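Local coordinates for protein alpha,alpha-trehalose-phosphate synthase (UDP-forming) (Burkholderia multivorans, PDB 5UOF) that belongs to glycosyltransferase family 20 and has the two-domain GT-B fold, each domain built round a largely parallel beta sheet, at residues G45-G56 with T71-Y82; L143-R151 with L182-D190. All coordinates share one frame; numbering follows the deposited sequence.

Interaction 1 of 2, residues G45-G56 with T71-Y82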
loop_
_atom_site.group_PDB
_atom_site.type_symbol
_atom_site.label_atom_id
_atom_site.label_comp_id
_atom_site.label_asym_id
_atom_site.label_seq_id
_atom_site.Cartn_x
_atom_site.Cartn_y
_atom_site.Cartn_z
ATOM N N GLY A 45 -38.799 9.674 5.843
ATOM C CA GLY A 45 -37.894 8.679 6.377
ATOM C C GLY A 45 -37.389 8.988 7.773
ATOM O O GLY A 45 -37.897 9.853 8.487
ATOM N N VAL A 46 -36.360 8.235 8.164
ATOM C CA VAL A 46 -35.758 8.305 9.489
ATOM C C VAL A 46 -34.247 8.418 9.315
ATOM O O VAL A 46 -33.657 7.699 8.502
ATOM C CB VAL A 46 -36.110 7.067 10.340
ATOM C CG1 VAL A 46 -35.566 7.201 11.758
ATOM C CG2 VAL A 46 -37.622 6.840 10.359
ATOM N N TRP A 47 -33.631 9.329 10.060
ATOM C CA TRP A 47 -32.182 9.415 10.185
ATOM C C TRP A 47 -31.832 8.917 11.579
ATOM O O TRP A 47 -32.293 9.486 12.577
ATOM C CB TRP A 47 -31.691 10.847 9.966
ATOM C CG TRP A 47 -30.200 11.000 9.747
ATOM C CD1 TRP A 47 -29.222 10.079 9.981
ATOM C CD2 TRP A 47 -29.544 12.169 9.249
ATOM N NE1 TRP A 47 -27.990 10.608 9.654
ATOM C CE2 TRP A 47 -28.167 11.889 9.201
ATOM C CE3 TRP A 47 -29.995 13.429 8.833
ATOM C CZ2 TRP A 47 -27.233 12.823 8.754
ATOM C CZ3 TRP A 47 -29.068 14.353 8.389
ATOM C CH2 TRP A 47 -27.701 14.044 8.357
ATOM N N PHE A 48 -31.069 7.831 11.635
ATOM C CA PHE A 48 -30.702 7.158 12.868
ATOM C C PHE A 48 -29.209 7.310 13.105
ATOM O O PHE A 48 -28.412 7.157 12.177
ATOM C CB PHE A 48 -31.091 5.672 12.797
ATOM C CG PHE A 48 -30.554 4.842 13.926
ATOM C CD1 PHE A 48 -31.265 4.723 15.119
ATOM C CD2 PHE A 48 -29.367 4.144 13.786
ATOM C CE1 PHE A 48 -30.772 3.945 16.153
ATOM C CE2 PHE A 48 -28.873 3.363 14.818
ATOM C CZ PHE A 48 -29.576 3.266 16.002
ATOM N N GLY A 49 -28.838 7.611 14.345
ATOM C CA GLY A 49 -27.435 7.708 14.692
ATOM C C GLY A 49 -27.238 8.398 16.029
ATOM O O GLY A 49 -28.186 8.619 16.788
ATOM N N TRP A 50 -25.978 8.747 16.286
ATOM C CA TRP A 50 -25.569 9.385 17.533
ATOM C C TRP A 50 -26.105 10.808 17.630
ATOM O O TRP A 50 -26.151 11.540 16.637
ATOM C CB TRP A 50 -24.043 9.415 17.598
ATOM C CG TRP A 50 -23.458 9.912 18.880
ATOM C CD1 TRP A 50 -23.962 9.747 20.133
ATOM C CD2 TRP A 50 -22.231 10.636 19.030
ATOM N NE1 TRP A 50 -23.126 10.328 21.060
ATOM C CE2 TRP A 50 -22.054 10.877 20.406
ATOM C CE3 TRP A 50 -21.265 11.106 18.129
ATOM C CZ2 TRP A 50 -20.950 11.572 20.908
ATOM C CZ3 TRP A 50 -20.167 11.794 18.629
ATOM C CH2 TRP A 50 -20.023 12.024 20.005
ATOM N N ASN A 51 -26.482 11.213 18.844
ATOM C CA ASN A 51 -26.900 12.587 19.095
ATOM C C ASN A 51 -25.745 13.495 19.518
ATOM O O ASN A 51 -25.982 14.660 19.858
ATOM C CB ASN A 51 -28.022 12.633 20.150
ATOM C CG ASN A 51 -27.625 11.991 21.476
ATOM O OD1 ASN A 51 -26.464 11.661 21.703
ATOM N ND2 ASN A 51 -28.603 11.815 22.361
ATOM N N GLY A 52 -24.505 13.001 19.500
ATOM C CA GLY A 52 -23.378 13.809 19.913
ATOM C C GLY A 52 -23.154 13.904 21.409
ATOM O O GLY A 52 -22.211 14.587 21.831
ATOM N N GLU A 53 -23.965 13.233 22.224
ATOM C CA GLU A 53 -23.871 13.321 23.673
ATOM C C GLU A 53 -23.271 12.049 24.257
ATOM O O GLU A 53 -23.436 10.954 23.710
ATOM C CB GLU A 53 -25.247 13.555 24.309
ATOM C CG GLU A 53 -26.105 14.615 23.634
ATOM C CD GLU A 53 -25.761 16.027 24.069
ATOM O OE1 GLU A 53 -24.559 16.363 24.136
ATOM O OE2 GLU A 53 -26.701 16.802 24.350
ATOM N N ILE A 54 -22.588 12.204 25.385
ATOM C CA ILE A 54 -22.120 11.078 26.186
ATOM C C ILE A 54 -23.102 10.864 27.328
ATOM O O ILE A 54 -23.552 11.827 27.963
ATOM C CB ILE A 54 -20.694 11.317 26.714
ATOM C CG1 ILE A 54 -19.714 11.407 25.550
ATOM C CG2 ILE A 54 -20.279 10.197 27.658
ATOM C CD1 ILE A 54 -19.642 10.135 24.743
ATOM N N VAL A 55 -23.451 9.604 27.580
ATOM C CA VAL A 55 -24.393 9.246 28.633
ATOM C C VAL A 55 -23.724 8.246 29.570
ATOM O O VAL A 55 -22.784 7.540 29.198
ATOM C CB VAL A 55 -25.704 8.674 28.057
ATOM C CG1 VAL A 55 -26.471 9.756 27.306
ATOM C CG2 VAL A 55 -25.410 7.502 27.141
ATOM N N GLY A 56 -24.221 8.200 30.809
ATOM C CA GLY A 56 -23.600 7.345 31.811
ATOM C C GLY A 56 -23.790 5.867 31.520
ATOM O O GLY A 56 -22.830 5.090 31.515
ATOM N N THR A 71 -38.115 11.956 10.567
ATOM C CA THR A 71 -37.931 11.538 11.948
ATOM C C THR A 71 -36.445 11.390 12.233
ATOM O O THR A 71 -35.702 10.818 11.427
ATOM C CB THR A 71 -38.668 10.225 12.227
ATOM O OG1 THR A 71 -40.060 10.396 11.935
ATOM C CG2 THR A 71 -38.512 9.821 13.681
ATOM N N TYR A 72 -36.009 11.929 13.366
ATOM C CA TYR A 72 -34.635 11.779 13.827
ATOM C C TYR A 72 -34.650 10.860 15.041
ATOM O O TYR A 72 -35.261 11.190 16.065
ATOM C CB TYR A 72 -34.019 13.138 14.152
ATOM C CG TYR A 72 -34.058 14.096 12.975
ATOM C CD1 TYR A 72 -33.014 14.141 12.058
ATOM C CD2 TYR A 72 -35.146 14.935 12.769
ATOM C CE1 TYR A 72 -33.040 15.003 10.980
ATOM C CE2 TYR A 72 -35.184 15.800 11.686
ATOM C CZ TYR A 72 -34.126 15.827 10.796
ATOM O OH TYR A 72 -34.151 16.684 9.717
ATOM N N ALA A 73 -34.014 9.699 14.906
ATOM C CA ALA A 73 -33.979 8.660 15.932
ATOM C C ALA A 73 -32.550 8.556 16.439
ATOM O O ALA A 73 -31.670 8.062 15.727
ATOM C CB ALA A 73 -34.457 7.320 15.374
ATOM N N THR A 74 -32.308 9.019 17.663
ATOM C CA THR A 74 -30.942 9.206 18.132
ATOM C C THR A 74 -30.731 8.568 19.496
ATOM O O THR A 74 -31.656 8.463 20.311
ATOM C CB THR A 74 -30.574 10.699 18.207
ATOM O OG1 THR A 74 -31.489 11.379 19.083
ATOM C CG2 THR A 74 -30.654 11.339 16.828
ATOM N N VAL A 75 -29.492 8.142 19.729
ATOM C CA VAL A 75 -29.043 7.657 21.026
ATOM C C VAL A 75 -27.797 8.434 21.419
ATOM O O VAL A 75 -27.052 8.928 20.566
ATOM C CB VAL A 75 -28.740 6.138 21.027
ATOM C CG1 VAL A 75 -29.990 5.332 20.710
ATOM C CG2 VAL A 75 -27.633 5.813 20.050
ATOM N N GLY A 76 -27.584 8.559 22.728
ATOM C CA GLY A 76 -26.268 8.889 23.224
ATOM C C GLY A 76 -25.377 7.664 23.200
ATOM O O GLY A 76 -25.822 6.551 22.926
ATOM N N LEU A 77 -24.094 7.884 23.472
ATOM C CA LEU A 77 -23.118 6.813 23.610
ATOM C C LEU A 77 -22.476 6.903 24.987
ATOM O O LEU A 77 -22.235 8.004 25.493
ATOM C CB LEU A 77 -22.042 6.914 22.525
ATOM C CG LEU A 77 -22.480 6.747 21.069
ATOM C CD1 LEU A 77 -21.364 7.183 20.118
ATOM C CD2 LEU A 77 -22.889 5.298 20.810
ATOM N N THR A 78 -22.218 5.755 25.614
ATOM C CA THR A 78 -21.377 5.795 26.803
ATOM C C THR A 78 -19.943 6.124 26.392
ATOM O O THR A 78 -19.595 6.109 25.213
ATOM C CB THR A 78 -21.408 4.466 27.560
ATOM O OG1 THR A 78 -20.839 3.432 26.744
ATOM C CG2 THR A 78 -22.834 4.095 27.959
ATOM N N ARG A 79 -19.102 6.436 27.384
ATOM C CA ARG A 79 -17.690 6.654 27.088
ATOM C C ARG A 79 -17.064 5.401 26.489
ATOM O O ARG A 79 -16.267 5.484 25.548
ATOM C CB ARG A 79 -16.937 7.083 28.348
ATOM C CG ARG A 79 -15.422 7.188 28.163
ATOM C CD ARG A 79 -15.050 8.260 27.153
ATOM N NE ARG A 79 -15.531 9.573 27.569
ATOM C CZ ARG A 79 -15.520 10.658 26.802
ATOM N NH1 ARG A 79 -15.051 10.600 25.561
ATOM N NH2 ARG A 79 -15.985 11.807 27.278
ATOM N N ARG A 80 -17.434 4.228 27.008
ATOM C CA ARG A 80 -16.906 2.983 26.461
ATOM C C ARG A 80 -17.363 2.775 25.025
ATOM O O ARG A 80 -16.572 2.361 24.172
ATOM C CB ARG A 80 -17.329 1.803 27.328
ATOM C CG ARG A 80 -17.035 0.439 26.716
ATOM C CD ARG A 80 -17.282 -0.672 27.730
ATOM N NE ARG A 80 -16.936 -1.994 27.212
ATOM C CZ ARG A 80 -17.823 -2.940 26.914
ATOM N NH1 ARG A 80 -19.123 -2.717 27.085
ATOM N NH2 ARG A 80 -17.410 -4.114 26.448
ATOM N N ASP A 81 -18.641 3.047 24.742
ATOM C CA ASP A 81 -19.133 2.930 23.372
ATOM C C ASP A 81 -18.468 3.955 22.457
ATOM O O ASP A 81 -18.074 3.628 21.330
ATOM C CB ASP A 81 -20.653 3.094 23.338
ATOM C CG ASP A 81 -21.385 1.913 23.956
ATOM O OD1 ASP A 81 -20.745 0.862 24.187
ATOM O OD2 ASP A 81 -22.599 2.037 24.207
ATOM N N TYR A 82 -18.334 5.199 22.925
ATOM C CA TYR A 82 -17.651 6.220 22.134
ATOM C C TYR A 82 -16.226 5.799 21.805
ATOM O O TYR A 82 -15.773 5.947 20.664
ATOM C CB TYR A 82 -17.638 7.562 22.873
ATOM C CG TYR A 82 -16.881 8.632 22.115
ATOM C CD1 TYR A 82 -17.531 9.441 21.188
ATOM C CD2 TYR A 82 -15.512 8.819 22.306
ATOM C CE1 TYR A 82 -16.844 10.415 20.482
ATOM C CE2 TYR A 82 -14.816 9.784 21.600
ATOM C CZ TYR A 82 -15.487 10.579 20.689
ATOM O OH TYR A 82 -14.804 11.544 19.984
HETATM O O HOH W 1 -31.284 11.645 21.718
HETATM O O HOH W 2 -20.140 6.884 29.985
#
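Strand 46-48 and strand 71-77 run parallel near one end of the mixed sheet of a GT-B domain, where W47 meets Y72. Their axes approach to 4.7 Å. Backbone hydrogen bonds alternate between the two segments from G45 to N51. A beta bulge follows: the register slips by two residues before I54 pairs with L77. The indole of W50 lies beside the bulge and meets L77. L77 CD1 sits over its five-membered ring, 3.5 Å from the centroid and almost on the ring normal, a CH-pi contact. G52 CA lies over the opposite face, so the indole is held between them. W50 NE1 donates to E53 O at 2.7 Å, and E53 O also accepts from L77 N. These two bonds tie the bulge to both the indole and the neighbouring strand. W50 and Y82 meet obliquely, with planes at 53°; Y86 touches both rings. On the face shared by W47 and Y72, W47 CE3 lies at the edge of the tyrosine ring, 4.0 Å from Y72 CE1. W47 NE1 is hydrogen-bonded to S16 OG. N51 turns back on its own chain: with chi1 58° its OD1 takes E53 N at 3.0 Å, an Asx turn. Helix 79-86 starts at N-cap T78, whose OG1 accepts from D81 N. A water accepts from N51 ND2 at 2.8 Å and is also hydrogen-bonded to T74 OG1.

Interaction 2 of 2, residues L143-R151 with L182-D190. With EDO (1,2-ethanediol), chain I.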
loop_
_atom_site.group_PDB
_atom_site.type_symbol
_atom_site.label_atom_id
_atom_site.label_comp_id
_atom_site.label_asym_id
_atom_site.label_seq_id
_atom_site.Cartn_x
_atom_site.Cartn_y
_atom_site.Cartn_z
ATOM N N LEU A 143 -19.316 2.012 10.252
ATOM C CA LEU A 143 -20.541 1.220 10.297
ATOM C C LEU A 143 -20.510 0.079 9.291
ATOM O O LEU A 143 -21.557 -0.454 8.930
ATOM C CB LEU A 143 -21.755 2.113 10.037
ATOM C CG LEU A 143 -22.084 3.131 11.118
ATOM C CD1 LEU A 143 -22.996 4.232 10.576
ATOM C CD2 LEU A 143 -22.711 2.417 12.304
ATOM N N LEU A 144 -19.330 -0.276 8.797
ATOM C CA LEU A 144 -19.232 -1.378 7.842
ATOM C C LEU A 144 -19.951 -2.660 8.276
ATOM O O LEU A 144 -20.674 -3.239 7.447
ATOM C CB LEU A 144 -17.744 -1.598 7.541
ATOM C CG LEU A 144 -17.423 -2.484 6.350
ATOM C CD1 LEU A 144 -16.138 -2.006 5.734
ATOM C CD2 LEU A 144 -17.296 -3.923 6.822
ATOM N N PRO A 145 -19.834 -3.150 9.515
ATOM C CA PRO A 145 -20.526 -4.394 9.886
ATOM C C PRO A 145 -22.022 -4.244 10.133
ATOM O O PRO A 145 -22.660 -5.210 10.568
ATOM C CB PRO A 145 -19.816 -4.818 11.187
ATOM C CG PRO A 145 -18.627 -3.922 11.336
ATOM C CD PRO A 145 -18.979 -2.665 10.612
ATOM N N PHE A 146 -22.613 -3.082 9.848
ATOM C CA PHE A 146 -23.968 -2.803 10.327
ATOM C C PHE A 146 -25.006 -3.710 9.664
ATOM O O PHE A 146 -25.896 -4.238 10.344
ATOM C CB PHE A 146 -24.299 -1.328 10.093
ATOM C CG PHE A 146 -25.488 -0.833 10.888
ATOM C CD1 PHE A 146 -25.340 -0.424 12.208
ATOM C CD2 PHE A 146 -26.737 -0.743 10.301
ATOM C CE1 PHE A 146 -26.426 0.051 12.933
ATOM C CE2 PHE A 146 -27.822 -0.266 11.015
ATOM C CZ PHE A 146 -27.666 0.132 12.331
ATOM N N ALA A 147 -24.934 -3.885 8.335
ATOM C CA ALA A 147 -25.883 -4.771 7.660
ATOM C C ALA A 147 -25.778 -6.197 8.167
ATOM O O ALA A 147 -26.798 -6.866 8.354
ATOM C CB ALA A 147 -25.672 -4.765 6.151
ATOM N N HIS A 148 -24.558 -6.693 8.370
ATOM C CA HIS A 148 -24.411 -8.065 8.842
ATOM C C HIS A 148 -25.096 -8.242 10.191
ATOM O O HIS A 148 -25.785 -9.243 10.422
ATOM C CB HIS A 148 -22.924 -8.436 8.912
ATOM C CG HIS A 148 -22.690 -9.868 9.271
ATOM N ND1 HIS A 148 -22.490 -10.284 10.570
ATOM C CD2 HIS A 148 -22.681 -10.987 8.510
ATOM C CE1 HIS A 148 -22.336 -11.595 10.590
ATOM N NE2 HIS A 148 -22.452 -12.046 9.354
ATOM N N ALA A 149 -24.960 -7.254 11.076
ATOM C CA ALA A 149 -25.629 -7.319 12.370
ATOM C C ALA A 149 -27.145 -7.300 12.201
ATOM O O ALA A 149 -27.863 -8.035 12.891
ATOM C CB ALA A 149 -25.162 -6.164 13.253
ATOM N N LEU A 150 -27.648 -6.477 11.274
ATOM C CA LEU A 150 -29.085 -6.467 11.005
ATOM C C LEU A 150 -29.556 -7.814 10.458
ATOM O O LEU A 150 -30.618 -8.316 10.853
ATOM C CB LEU A 150 -29.432 -5.338 10.030
ATOM C CG LEU A 150 -29.379 -3.902 10.562
ATOM C CD1 LEU A 150 -29.608 -2.903 9.443
ATOM C CD2 LEU A 150 -30.400 -3.672 11.678
ATOM N N ARG A 151 -28.774 -8.422 9.553
ATOM C CA ARG A 151 -29.155 -9.728 9.019
ATOM C C ARG A 151 -29.259 -10.758 10.139
ATOM O O ARG A 151 -30.198 -11.561 10.165
ATOM C CB ARG A 151 -28.164 -10.204 7.960
ATOM C CG ARG A 151 -27.966 -9.269 6.775
ATOM C CD ARG A 151 -29.257 -9.036 5.991
ATOM N NE ARG A 151 -28.954 -8.218 4.816
ATOM C CZ ARG A 151 -29.846 -7.525 4.115
ATOM N NH1 ARG A 151 -31.131 -7.531 4.458
ATOM N NH2 ARG A 151 -29.441 -6.815 3.066
ATOM N N LEU A 182 -14.316 -8.670 7.125
ATOM C CA LEU A 182 -14.839 -7.377 6.691
ATOM C C LEU A 182 -15.513 -7.492 5.335
ATOM O O LEU A 182 -16.578 -6.900 5.108
ATOM C CB LEU A 182 -13.728 -6.335 6.638
ATOM C CG LEU A 182 -13.115 -5.970 7.991
ATOM C CD1 LEU A 182 -12.006 -4.989 7.795
ATOM C CD2 LEU A 182 -14.165 -5.396 8.923
ATOM N N VAL A 183 -14.902 -8.238 4.412
ATOM C CA VAL A 183 -15.500 -8.380 3.091
ATOM C C VAL A 183 -16.795 -9.187 3.176
ATOM O O VAL A 183 -17.777 -8.875 2.489
ATOM C CB VAL A 183 -14.480 -8.987 2.110
ATOM C CG1 VAL A 183 -15.166 -9.443 0.842
ATOM C CG2 VAL A 183 -13.379 -7.960 1.786
ATOM N N LYS A 184 -16.839 -10.204 4.047
ATOM C CA LYS A 184 -18.109 -10.880 4.311
ATOM C C LYS A 184 -19.176 -9.896 4.793
ATOM O O LYS A 184 -20.325 -9.943 4.336
ATOM C CB LYS A 184 -17.921 -12.000 5.337
ATOM C CG LYS A 184 -19.222 -12.752 5.646
ATOM C CD LYS A 184 -19.018 -13.849 6.701
ATOM C CE LYS A 184 -18.631 -13.251 8.041
ATOM N NZ LYS A 184 -18.527 -14.276 9.119
ATOM N N PHE A 185 -18.816 -9.000 5.718
ATOM C CA PHE A 185 -19.758 -7.975 6.171
ATOM C C PHE A 185 -20.261 -7.133 5.009
ATOM O O PHE A 185 -21.460 -6.815 4.923
ATOM C CB PHE A 185 -19.097 -7.065 7.201
ATOM C CG PHE A 185 -18.737 -7.751 8.487
ATOM C CD1 PHE A 185 -19.371 -8.919 8.882
ATOM C CD2 PHE A 185 -17.777 -7.196 9.319
ATOM C CE1 PHE A 185 -19.039 -9.534 10.078
ATOM C CE2 PHE A 185 -17.436 -7.809 10.513
ATOM C CZ PHE A 185 -18.068 -8.976 10.893
ATOM N N MET A 186 -19.360 -6.762 4.104
ATOM C CA MET A 186 -19.738 -5.926 2.975
ATOM C C MET A 186 -20.687 -6.652 2.045
ATOM O O MET A 186 -21.521 -6.013 1.395
ATOM C CB MET A 186 -18.482 -5.474 2.239
ATOM C CG MET A 186 -17.658 -4.559 3.117
ATOM S SD MET A 186 -16.114 -4.002 2.411
ATOM C CE MET A 186 -16.708 -2.943 1.076
ATOM N N CYS A 187 -20.598 -7.974 1.980
ATOM C CA CYS A 187 -21.544 -8.732 1.171
ATOM C C CYS A 187 -22.896 -8.927 1.848
ATOM O O CYS A 187 -23.782 -9.517 1.232
ATOM C CB CYS A 187 -20.953 -10.093 0.799
ATOM S SG CYS A 187 -19.512 -9.923 -0.270
ATOM N N ALA A 188 -23.081 -8.454 3.081
ATOM C CA ALA A 188 -24.411 -8.474 3.684
ATOM C C ALA A 188 -25.326 -7.394 3.118
ATOM O O ALA A 188 -26.551 -7.500 3.261
ATOM C CB ALA A 188 -24.299 -8.322 5.204
ATOM N N TYR A 189 -24.756 -6.371 2.480
ATOM C CA TYR A 189 -25.520 -5.329 1.805
ATOM C C TYR A 189 -26.045 -5.814 0.459
ATOM O O TYR A 189 -25.391 -6.589 -0.243
ATOM C CB TYR A 189 -24.647 -4.081 1.592
ATOM C CG TYR A 189 -24.213 -3.448 2.890
ATOM C CD1 TYR A 189 -25.059 -2.571 3.564
ATOM C CD2 TYR A 189 -22.964 -3.738 3.459
ATOM C CE1 TYR A 189 -24.687 -1.990 4.766
ATOM C CE2 TYR A 189 -22.585 -3.172 4.671
ATOM C CZ TYR A 189 -23.459 -2.305 5.324
ATOM O OH TYR A 189 -23.112 -1.737 6.532
ATOM N N ASP A 190 -27.246 -5.344 0.095
ATOM C CA ASP A 190 -27.734 -5.569 -1.261
ATOM C C ASP A 190 -27.049 -4.657 -2.263
ATOM O O ASP A 190 -26.924 -5.018 -3.438
ATOM C CB ASP A 190 -29.243 -5.356 -1.326
ATOM C CG ASP A 190 -29.968 -6.229 -0.355
ATOM O OD1 ASP A 190 -29.980 -7.459 -0.573
ATOM O OD2 ASP A 190 -30.471 -5.690 0.649
HETATM C C1 EDO I . -21.438 -6.749 13.718
HETATM O O1 EDO I . -21.282 -7.128 15.083
HETATM C C2 EDO I . -21.395 -7.987 12.840
HETATM O O2 EDO I . -22.605 -8.743 12.977
HETATM O O HOH W 3 -22.340 -5.451 7.222
HETATM O O HOH W 4 -21.940 -14.725 8.878
#
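Y189 and A147 form the tight part of this contact. A147 CB lies over one face of the tyrosine ring, 3.3 Å from its centroid, a close CH-pi contact. Y189 OH donates to L144 O at 3.0 Å, from above the carbonyl plane. The same hydroxyl accepts a weak bond from A147 N. The phenol is thus fixed at the start of helix 146-152. Nearby, L144 CD2 packs on F185 CB at 3.6 Å and also reaches L182 and M186. Its CG is anti to the backbone N (chi1 -167°), which carries the methyls to helix 179-186. P145 CB covers one face of the F185 ring. Helix 146-152 lies on the mixed sheet of this GT-B domain, where A147 and the loop residue Y189 touch I159 of strand 159-162. F185 and M186 of helix 179-186 touch helices 109-127 and 197-209. At the far end R151 grips A188 O side-on with NE and NH2, the oxygen lying in the guanidinium plane. R151 NH2 also makes a salt bridge to D190 OD2 at 2.9 Å. It comes from above the carboxylate plane, and guanidinium and carboxylate are 70° apart. D190 OD1 forms a second salt bridge, to R226. Water 3 links L144 O, H148 N and F185 O. The looser, wetter side lies around H148. F185 CE1 sits over one face of the imidazole, but the rings meet obliquely, with planes at 46°. H148 ND1 shares a hydrogen bond with O2 of 1,2-ethanediol, probably from the crystallisation liquor. Water 4 lies 2.8 Å from H148 NE2 and is only weakly held by K184 NZ.

Interactions 1 and 2 follow one another along the chain, and their centres are about 20 Å apart. Both belong to the domain built on the ten-stranded mixed sheet. Interaction 1 joins strands 46-48 and 70-77 within that sheet, one strand in from the outermost strand, 63-67. Interaction 2 joins helix 146-152, which lies on strands 135-139 and 159-162, to the end of helix 179-186 and the loop that follows it. Helix 109-127 bridges the two: F48 and V75 of the first contact touch it, as do L144, P145 and F185 of the second. The two contacts also meet directly, F48 CE2 lying 4.3 Å from F146 CZ.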